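Local coordinates for fimbrial protein MyfA (Yersinia enterocolitica, PDB 5LND), which forms the major subunit of Myf fimbriae, assembling into a protease-resistant homopolymer by donor-strand complementation and probably contributing to virulence, at residues His26-Asp31 with Ser79-Ala84. Residues are numbered along the deposited sequence; the frame is centred on the assembly and turned at random.
Sequences HLVMSD and SERVEA
Leu27 and Met29 pair with Ala84 and Val82 in an antiparallel ladder between strands 22-30 and 81-88, in one sheet of the Ig-like beta sandwich. Strand 3-8 bonds to the other edge of 22-30, the middle of the three strands this chain contributes. Met29 N gives its hydrogen to Val82 O at 2.8 Å, and Val82 N returns one to Met29 O at 3.0 Å, almost straight at 177°. Leu27 and Ala84 form the same reciprocal pair, and Asp31 N to Glu80 O adds a fifth bond just beyond the strand ends. Inward, Met29 and Val82 lie side by side, both buried against Trp38 of strand 37-52. Unbranched, flexible methionine bends at its thioether (chi3 -71°), folding CE onto Val82 CG1 at 4.0 Å; beta-branched valine suits the extended strand. On the outer face Arg81 crosses Val28, whose CG1 touches both the methylenes and NH1, while Ser30 OG lies by CD and 3.4 Å from Arg81 CG. Glu83 OE1 approaches the His26 ring at its edge, 3.2 Å from CE1, with carboxylate and ring planes 77° apart. Backbone bonds thus fix the register, while alternating side chains give an oily inner face and a mixed, largely polar outer one.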
loop_
_atom_site.group_PDB
_atom_site.type_symbol
_atom_site.label_atom_id
_atom_site.label_comp_id
_atom_site.label_asym_id
_atom_site.label_seq_id
_atom_site.Cartn_x
_atom_site.Cartn_y
_atom_site.Cartn_z
ATOM N N HIS B 26 8.099 12.888 14.911
ATOM C CA HIS B 26 7.957 13.740 16.079
ATOM C C HIS B 26 7.593 15.153 15.656
ATOM O O HIS B 26 8.204 15.709 14.739
ATOM C CB HIS B 26 9.237 13.754 16.903
ATOM C CG HIS B 26 9.137 14.566 18.158
ATOM N ND1 HIS B 26 8.380 14.175 19.243
ATOM C CD2 HIS B 26 9.707 15.745 18.506
ATOM C CE1 HIS B 26 8.489 15.077 20.202
ATOM N NE2 HIS B 26 9.289 16.040 19.780
ATOM N N LEU B 27 6.603 15.726 16.336
ATOM C CA LEU B 27 6.075 17.034 15.982
ATOM C C LEU B 27 6.158 17.981 17.162
ATOM O O LEU B 27 5.875 17.588 18.290
ATOM C CB LEU B 27 4.616 16.898 15.547
ATOM C CG LEU B 27 3.811 18.199 15.468
ATOM C CD1 LEU B 27 4.269 19.052 14.328
ATOM C CD2 LEU B 27 2.346 17.887 15.342
ATOM N N VAL B 28 6.554 19.225 16.903
ATOM C CA VAL B 28 6.569 20.256 17.935
ATOM C C VAL B 28 5.876 21.513 17.442
ATOM O O VAL B 28 6.319 22.128 16.478
ATOM C CB VAL B 28 8.004 20.616 18.360
ATOM C CG1 VAL B 28 7.977 21.652 19.459
ATOM C CG2 VAL B 28 8.731 19.380 18.836
ATOM N N MET B 29 4.790 21.893 18.105
ATOM C CA MET B 29 4.043 23.088 17.730
ATOM C C MET B 29 4.165 24.145 18.830
ATOM O O MET B 29 3.688 23.947 19.948
ATOM C CB MET B 29 2.569 22.739 17.472
ATOM C CG MET B 29 2.331 21.747 16.336
ATOM S SD MET B 29 0.659 21.094 16.246
ATOM C CE MET B 29 0.624 20.032 17.677
ATOM N N SER B 30 4.799 25.268 18.505
ATOM C CA SER B 30 5.098 26.289 19.502
ATOM C C SER B 30 4.437 27.645 19.273
ATOM O O SER B 30 4.303 28.103 18.136
ATOM C CB SER B 30 6.608 26.483 19.620
ATOM O OG SER B 30 7.221 25.327 20.144
ATOM N N ASP B 31 4.030 28.264 20.383
ATOM C CA ASP B 31 3.687 29.684 20.443
ATOM C C ASP B 31 3.459 30.126 21.879
ATOM O O ASP B 31 2.707 29.495 22.614
ATOM C CB ASP B 31 2.443 30.006 19.625
ATOM C CG ASP B 31 2.354 31.476 19.282
ATOM O OD1 ASP B 31 3.167 32.260 19.808
ATOM O OD2 ASP B 31 1.474 31.854 18.486
ATOM N N SER B 79 -0.730 26.059 26.125
ATOM C CA SER B 79 0.644 26.238 26.587
ATOM C C SER B 79 1.549 26.739 25.463
ATOM O O SER B 79 1.146 26.816 24.301
ATOM C CB SER B 79 1.196 24.951 27.192
ATOM O OG SER B 79 1.341 23.948 26.219
ATOM N N GLU B 80 2.770 27.106 25.817
ATOM C CA GLU B 80 3.697 27.643 24.838
ATOM C C GLU B 80 4.238 26.581 23.890
ATOM O O GLU B 80 4.750 26.910 22.824
ATOM C CB GLU B 80 4.856 28.336 25.535
ATOM C CG GLU B 80 5.723 27.385 26.323
ATOM C CD GLU B 80 6.661 28.114 27.241
ATOM O OE1 GLU B 80 6.609 29.364 27.272
ATOM O OE2 GLU B 80 7.442 27.438 27.940
ATOM N N ARG B 81 4.131 25.314 24.277
ATOM C CA ARG B 81 4.690 24.248 23.464
ATOM C C ARG B 81 3.958 22.924 23.606
ATOM O O ARG B 81 3.761 22.427 24.716
ATOM C CB ARG B 81 6.162 24.064 23.800
ATOM C CG ARG B 81 6.900 23.219 22.798
ATOM C CD ARG B 81 8.381 23.508 22.838
ATOM N NE ARG B 81 9.111 22.632 23.747
ATOM C CZ ARG B 81 10.006 21.729 23.357
ATOM N NH1 ARG B 81 10.289 21.576 22.070
ATOM N NH2 ARG B 81 10.626 20.979 24.258
ATOM N N VAL B 82 3.550 22.369 22.465
ATOM C CA VAL B 82 2.991 21.022 22.397
ATOM C C VAL B 82 3.905 20.095 21.598
ATOM O O VAL B 82 4.386 20.451 20.521
ATOM C CB VAL B 82 1.622 21.013 21.707
ATOM C CG1 VAL B 82 1.060 19.599 21.650
ATOM C CG2 VAL B 82 0.670 21.937 22.415
ATOM N N GLU B 83 4.130 18.900 22.127
ATOM C CA GLU B 83 4.831 17.866 21.389
ATOM C C GLU B 83 3.925 16.675 21.159
ATOM O O GLU B 83 3.049 16.380 21.978
ATOM C CB GLU B 83 6.066 17.415 22.152
ATOM C CG GLU B 83 6.923 18.560 22.631
ATOM C CD GLU B 83 8.319 18.125 22.953
ATOM O OE1 GLU B 83 8.611 16.919 22.819
ATOM O OE2 GLU B 83 9.129 18.987 23.330
ATOM N N ALA B 84 4.152 15.987 20.046
ATOM C CA ALA B 84 3.437 14.753 19.752
ATOM C C ALA B 84 4.351 13.808 19.008
ATOM O O ALA B 84 5.098 14.235 18.130
ATOM C CB ALA B 84 2.198 15.030 18.941
#